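Local coordinates for vibralactone Cyclase (Boreostereum vibrans, PDB 6KD0), which catalyses, as an alpha/beta hydrolase-type enzyme, the cyclization that forms the fused bicyclic beta-lactone of vibralactone, at residues L97-H102 and K154-N159; E44-N49 and H314-S319. All blocks are in the same frame, centred on the assembly; numbering follows the deposited sequence.

Contact 1. Residues L97-H102 and K154-N159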
loop_
_atom_site.group_PDB
_atom_site.type_symbol
_atom_site.label_atom_id
_atom_site.label_comp_id
_atom_site.label_asym_id
_atom_site.label_seq_id
_atom_site.Cartn_x
_atom_site.Cartn_y
_atom_site.Cartn_z
ATOM N N LEU A 97 16.628 1.141 -1.626
ATOM C CA LEU A 97 15.691 0.232 -2.285
ATOM C C LEU A 97 14.289 0.466 -1.736
ATOM O O LEU A 97 14.074 0.340 -0.528
ATOM C CB LEU A 97 16.106 -1.223 -2.031
ATOM C CG LEU A 97 15.882 -2.308 -3.085
ATOM C CD1 LEU A 97 15.683 -3.689 -2.452
ATOM C CD2 LEU A 97 14.770 -1.976 -4.027
ATOM N N LEU A 98 13.342 0.796 -2.611
ATOM C CA LEU A 98 11.935 0.928 -2.252
ATOM C C LEU A 98 11.136 -0.170 -2.948
ATOM O O LEU A 98 11.159 -0.266 -4.178
ATOM C CB LEU A 98 11.391 2.298 -2.662
ATOM C CG LEU A 98 9.876 2.477 -2.503
ATOM C CD1 LEU A 98 9.471 2.544 -1.031
ATOM C CD2 LEU A 98 9.400 3.717 -3.258
ATOM N N TYR A 99 10.415 -0.978 -2.178
ATOM C CA TYR A 99 9.619 -2.079 -2.730
ATOM C C TYR A 99 8.149 -1.724 -2.528
ATOM O O TYR A 99 7.691 -1.630 -1.387
ATOM C CB TYR A 99 9.981 -3.391 -2.042
ATOM C CG TYR A 99 9.290 -4.608 -2.594
ATOM C CD1 TYR A 99 9.815 -5.261 -3.706
ATOM C CD2 TYR A 99 8.157 -5.135 -1.981
ATOM C CE1 TYR A 99 9.223 -6.383 -4.229
ATOM C CE2 TYR A 99 7.541 -6.272 -2.505
ATOM C CZ TYR A 99 8.098 -6.892 -3.628
ATOM O OH TYR A 99 7.537 -8.026 -4.161
ATOM N N TRP A 100 7.423 -1.526 -3.627
ATOM C CA TRP A 100 6.086 -0.941 -3.610
ATOM C C TRP A 100 5.047 -1.986 -3.995
ATOM O O TRP A 100 5.212 -2.693 -5.002
ATOM C CB TRP A 100 6.018 0.266 -4.562
ATOM C CG TRP A 100 4.630 0.759 -4.719
ATOM C CD1 TRP A 100 3.696 0.311 -5.623
ATOM C CD2 TRP A 100 3.967 1.734 -3.905
ATOM N NE1 TRP A 100 2.507 0.974 -5.432
ATOM C CE2 TRP A 100 2.648 1.857 -4.391
ATOM C CE3 TRP A 100 4.369 2.539 -2.830
ATOM C CZ2 TRP A 100 1.725 2.745 -3.835
ATOM C CZ3 TRP A 100 3.442 3.416 -2.274
ATOM C CH2 TRP A 100 2.136 3.506 -2.780
ATOM N N VAL A 101 3.973 -2.081 -3.202
ATOM C CA VAL A 101 2.902 -3.055 -3.423
ATOM C C VAL A 101 1.604 -2.312 -3.730
ATOM O O VAL A 101 1.011 -1.661 -2.848
ATOM C CB VAL A 101 2.716 -3.987 -2.224
ATOM C CG1 VAL A 101 1.857 -5.198 -2.635
ATOM C CG2 VAL A 101 4.066 -4.411 -1.693
ATOM N N HIS A 102 1.107 -2.502 -4.956
ATOM C CA HIS A 102 -0.041 -1.755 -5.459
ATOM C C HIS A 102 -1.358 -2.207 -4.818
ATOM O O HIS A 102 -1.469 -3.285 -4.219
ATOM C CB HIS A 102 -0.121 -1.891 -6.992
ATOM C CG HIS A 102 -0.589 -3.237 -7.450
ATOM N ND1 HIS A 102 -1.906 -3.635 -7.367
ATOM C CD2 HIS A 102 0.083 -4.274 -8.006
ATOM C CE1 HIS A 102 -2.022 -4.871 -7.827
ATOM N NE2 HIS A 102 -0.828 -5.279 -8.225
ATOM N N LYS A 154 12.101 -10.992 -1.756
ATOM C CA LYS A 154 13.345 -11.749 -1.693
ATOM C C LYS A 154 14.179 -11.518 -2.941
ATOM O O LYS A 154 15.401 -11.318 -2.853
ATOM C CB LYS A 154 13.057 -13.240 -1.516
ATOM C CG LYS A 154 12.586 -13.642 -0.128
ATOM C CD LYS A 154 12.373 -15.163 -0.047
ATOM C CE LYS A 154 13.702 -15.906 -0.055
ATOM N NZ LYS A 154 13.527 -17.396 -0.049
ATOM N N TRP A 155 13.534 -11.532 -4.106
ATOM C CA TRP A 155 14.248 -11.311 -5.355
ATOM C C TRP A 155 14.907 -9.939 -5.359
ATOM O O TRP A 155 16.082 -9.807 -5.715
ATOM C CB TRP A 155 13.294 -11.451 -6.544
ATOM C CG TRP A 155 13.987 -11.243 -7.845
ATOM C CD1 TRP A 155 14.604 -12.196 -8.604
ATOM C CD2 TRP A 155 14.180 -9.995 -8.530
ATOM N NE1 TRP A 155 15.160 -11.624 -9.722
ATOM C CE2 TRP A 155 14.914 -10.274 -9.702
ATOM C CE3 TRP A 155 13.805 -8.676 -8.268
ATOM C CZ2 TRP A 155 15.271 -9.279 -10.612
ATOM C CZ3 TRP A 155 14.165 -7.683 -9.180
ATOM C CH2 TRP A 155 14.888 -7.991 -10.330
ATOM N N ALA A 156 14.160 -8.910 -4.955
ATOM C CA ALA A 156 14.677 -7.547 -4.979
ATOM C C ALA A 156 15.844 -7.385 -4.018
ATOM O O ALA A 156 16.829 -6.714 -4.342
ATOM C CB ALA A 156 13.569 -6.547 -4.645
ATOM N N ALA A 157 15.746 -7.986 -2.821
ATOM C CA ALA A 157 16.859 -7.943 -1.877
ATOM C C ALA A 157 18.093 -8.631 -2.457
ATOM O O ALA A 157 19.202 -8.086 -2.414
ATOM C CB ALA A 157 16.456 -8.583 -0.543
ATOM N N ALA A 158 17.919 -9.810 -3.042
ATOM C CA ALA A 158 19.097 -10.579 -3.437
ATOM C C ALA A 158 19.719 -10.069 -4.736
ATOM O O ALA A 158 20.928 -10.229 -4.954
ATOM C CB ALA A 158 18.731 -12.055 -3.569
ATOM N N ASN A 159 18.917 -9.474 -5.610
ATOM C CA ASN A 159 19.355 -9.064 -6.929
ATOM C C ASN A 159 19.454 -7.558 -7.042
ATOM O O ASN A 159 19.527 -7.036 -8.153
ATOM C CB ASN A 159 18.404 -9.617 -7.987
ATOM C CG ASN A 159 18.448 -11.134 -8.055
ATOM O OD1 ASN A 159 19.340 -11.707 -8.685
ATOM N ND2 ASN A 159 17.502 -11.794 -7.386
#

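Contact 2. Residues E44-N49 and H314-S319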
loop_
_atom_site.group_PDB
_atom_site.type_symbol
_atom_site.label_atom_id
_atom_site.label_comp_id
_atom_site.label_asym_id
_atom_site.label_seq_id
_atom_site.Cartn_x
_atom_site.Cartn_y
_atom_site.Cartn_z
ATOM N N GLU A 44 -9.550 1.801 -17.758
ATOM C CA GLU A 44 -10.057 2.714 -18.778
ATOM C C GLU A 44 -10.249 4.131 -18.272
ATOM O O GLU A 44 -10.212 5.075 -19.070
ATOM C CB GLU A 44 -11.386 2.181 -19.340
ATOM C CG GLU A 44 -11.193 0.930 -20.206
ATOM C CD GLU A 44 -12.463 0.099 -20.412
ATOM O OE1 GLU A 44 -13.580 0.601 -20.162
ATOM O OE2 GLU A 44 -12.334 -1.074 -20.820
ATOM N N VAL A 45 -10.436 4.306 -16.967
ATOM C CA VAL A 45 -10.761 5.614 -16.429
ATOM C C VAL A 45 -9.714 6.031 -15.404
ATOM O O VAL A 45 -9.076 7.078 -15.557
ATOM C CB VAL A 45 -12.176 5.641 -15.812
ATOM C CG1 VAL A 45 -12.457 7.018 -15.196
ATOM C CG2 VAL A 45 -13.222 5.331 -16.871
ATOM N N VAL A 46 -9.504 5.221 -14.362
ATOM C CA VAL A 46 -8.731 5.720 -13.221
ATOM C C VAL A 46 -7.270 5.932 -13.606
ATOM O O VAL A 46 -6.709 7.015 -13.394
ATOM C CB VAL A 46 -8.865 4.782 -12.009
ATOM C CG1 VAL A 46 -8.088 5.343 -10.851
ATOM C CG2 VAL A 46 -10.319 4.628 -11.621
ATOM N N ILE A 47 -6.630 4.916 -14.172
ATOM C CA ILE A 47 -5.204 5.031 -14.475
ATOM C C ILE A 47 -4.988 5.996 -15.640
ATOM O O ILE A 47 -4.077 6.832 -15.553
ATOM C CB ILE A 47 -4.567 3.657 -14.746
ATOM C CG1 ILE A 47 -4.658 2.787 -13.486
ATOM C CG2 ILE A 47 -3.084 3.817 -15.127
ATOM C CD1 ILE A 47 -4.308 1.339 -13.715
ATOM N N PRO A 48 -5.771 5.945 -16.731
ATOM C CA PRO A 48 -5.569 6.957 -17.788
ATOM C C PRO A 48 -5.705 8.381 -17.289
ATOM O O PRO A 48 -4.880 9.236 -17.646
ATOM C CB PRO A 48 -6.647 6.598 -18.820
ATOM C CG PRO A 48 -6.774 5.132 -18.673
ATOM C CD PRO A 48 -6.720 4.910 -17.178
ATOM N N ASN A 49 -6.698 8.660 -16.445
ATOM C CA ASN A 49 -6.882 10.020 -15.933
ATOM C C ASN A 49 -5.778 10.405 -14.949
ATOM O O ASN A 49 -5.294 11.551 -14.955
ATOM C CB ASN A 49 -8.253 10.151 -15.262
ATOM C CG ASN A 49 -9.408 10.181 -16.262
ATOM O OD1 ASN A 49 -9.217 10.238 -17.477
ATOM N ND2 ASN A 49 -10.622 10.138 -15.739
ATOM N N HIS A 314 -7.097 9.957 -3.230
ATOM C CA HIS A 314 -5.994 10.586 -3.947
ATOM C C HIS A 314 -5.662 9.890 -5.258
ATOM O O HIS A 314 -5.011 10.498 -6.107
ATOM C CB HIS A 314 -4.751 10.696 -3.045
ATOM C CG HIS A 314 -3.880 9.478 -3.009
ATOM N ND1 HIS A 314 -4.264 8.301 -2.403
ATOM C CD2 HIS A 314 -2.616 9.278 -3.449
ATOM C CE1 HIS A 314 -3.285 7.421 -2.498
ATOM N NE2 HIS A 314 -2.274 7.987 -3.129
ATOM N N MET A 315 -6.098 8.646 -5.455
ATOM C CA MET A 315 -5.892 7.951 -6.722
ATOM C C MET A 315 -6.978 8.269 -7.725
ATOM O O MET A 315 -6.741 8.223 -8.939
ATOM C CB MET A 315 -5.861 6.435 -6.512
ATOM C CG MET A 315 -4.738 5.950 -5.609
ATOM S SD MET A 315 -3.091 6.280 -6.262
ATOM C CE MET A 315 -3.062 5.139 -7.647
ATOM N N LEU A 316 -8.163 8.586 -7.242
ATOM C CA LEU A 316 -9.270 8.912 -8.121
ATOM C C LEU A 316 -9.439 10.406 -8.342
ATOM O O LEU A 316 -10.065 10.799 -9.330
ATOM C CB LEU A 316 -10.565 8.325 -7.561
ATOM C CG LEU A 316 -10.809 6.880 -8.005
ATOM C CD1 LEU A 316 -9.901 5.870 -7.250
ATOM C CD2 LEU A 316 -12.261 6.522 -7.864
ATOM N N PHE A 317 -8.892 11.247 -7.464
ATOM C CA PHE A 317 -9.090 12.690 -7.563
ATOM C C PHE A 317 -7.772 13.422 -7.361
ATOM O O PHE A 317 -7.697 14.399 -6.622
ATOM C CB PHE A 317 -10.130 13.149 -6.544
ATOM C CG PHE A 317 -11.438 12.422 -6.652
ATOM C CD1 PHE A 317 -12.350 12.765 -7.631
ATOM C CD2 PHE A 317 -11.747 11.376 -5.793
ATOM C CE1 PHE A 317 -13.560 12.094 -7.752
ATOM C CE2 PHE A 317 -12.961 10.695 -5.902
ATOM C CZ PHE A 317 -13.867 11.053 -6.887
ATOM N N ARG A 318 -6.705 12.962 -8.023
ATOM C CA ARG A 318 -5.381 13.524 -7.767
ATOM C C ARG A 318 -5.317 15.024 -8.044
ATOM O O ARG A 318 -4.468 15.714 -7.469
ATOM C CB ARG A 318 -4.319 12.793 -8.599
ATOM C CG ARG A 318 -2.866 13.199 -8.259
ATOM C CD ARG A 318 -2.530 12.849 -6.800
ATOM N NE ARG A 318 -2.442 11.390 -6.688
ATOM C CZ ARG A 318 -1.334 10.692 -6.921
ATOM N NH1 ARG A 318 -0.199 11.321 -7.227
ATOM N NH2 ARG A 318 -1.351 9.361 -6.847
ATOM N N SER A 319 -6.212 15.558 -8.876
ATOM C CA SER A 319 -6.140 16.983 -9.184
ATOM C C SER A 319 -6.582 17.844 -8.004
ATOM O O SER A 319 -6.304 19.048 -7.994
ATOM C CB SER A 319 -6.967 17.299 -10.430
ATOM O OG SER A 319 -8.341 17.048 -10.198
HETATM O O HOH W 1 -7.560 8.863 -11.397
#

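Contact 1. Residues L97-H102 and K154-N159
Leu97 meets Ala156 through a single branch: its CD1 lies 3.7 Å from Ala156 O and, somewhat farther, 4.2 Å from Ala156 CB. The methyl therefore rests on both the carbonyl and the side chain of one helical residue; the approach of this methyl carbon to the oxygen is a van der Waals contact, and no hydrogen bond joins the two segments. Two residues on, Tyr99 again sends its CB toward the helix. Here CG is anti to the backbone N (chi1 -176°), which carries the ring beside the helix and brings CD1 to 4.1 Å from Ala156 CB. Ala156 CB approaches the ring obliquely and, with Leu97 CD1 also against it, serves both strand residues. Nearer the N-terminal end of the same helix, Val149 O takes a weak hydrogen bond from Tyr99 OH.

That Leu97 and Tyr99 share a side follows from the extended strand, in which every second side chain faces the same way. Leu98 and Trp100 go to the other side, where both touch helix 321-338. This is the layered alpha/beta hydrolase arrangement: helix 144-158 is the crossover of a beta-alpha-beta unit linking strands 128-132 and 171-176, which flank strand 97-101 in the sheet. The short segments run nearly antiparallel, at 167°, with axes 9.9 Å apart, a spacing that the small alanine bridges together with the two larger strand residues.

Where the helix ends, Trp155 O accepts twice from Asn159: from the backbone N at 2.9 Å and from ND2 at 3.0 Å, the latter with an N-H...O angle of 155°. The same ND2 stands 3.1 Å above the plane of the Trp155 ring, offset toward its rim.

Contact 2. Residues E44-N49 and H314-S319
Val46 and Leu316 cross obliquely, and their meeting joins helix 35-54, near the N terminus, to helix 313-316, a short helix of this alpha/beta hydrolase just after the probable catalytic histidine. Only one methyl of the valine does the touching. Val46 CG1 is anti to the backbone N (chi1 -179°), and this rotation takes it to 4.1 Å from Leu316 CD1 and to 3.7 Å from Met315 O. It thus fits against an apolar branch and a carbonyl at once, while Phe41 packs on Val46 from its own helix.

Beside this apolar touch the two backbones are joined through water. One ordered molecule donates to Val46 O at 2.9 Å and to Met315 O at 2.7 Å, so both of its hydrogens are used and each carbonyl is paired without any direct bond between the segments.

Within the second segment, Met315 lies between the His314 ring and the Arg318 guanidinium. Met315 CG sits 3.7 Å above one face of the His314 ring, offset toward the rim, and Met315 SD lies at the edge of the Arg318 guanidinium, in its plane. A salt bridge from Arg318 NH2 to Asp117 holds the far end of that group. Arg318 NE gives a 2.8 Å hydrogen bond to His314 O; the oxygen lies in the guanidinium plane, whereas the nitrogen stands 36° out of the carbonyl plane.

From the N terminus, the chain first passes through 44-49 on helix 35-54, the opening half of contact 2. It then builds the first two sheet strands and reaches 97-102, where contact 1 begins. After 51 intervening residues, including strand 128-132, contact 1 closes at 154-159. The remaining parallel strands and their helices follow before 314-319 closes contact 2, across 264 residues. Contact 1 is therefore nested inside the loop of contact 2. It ties a central strand to a helix on one side of the sheet, whereas contact 2 brings an N-terminal helix to the C-terminal region. Their centres lie 25 Å apart, and their nearest atoms about 6 Å, without touching.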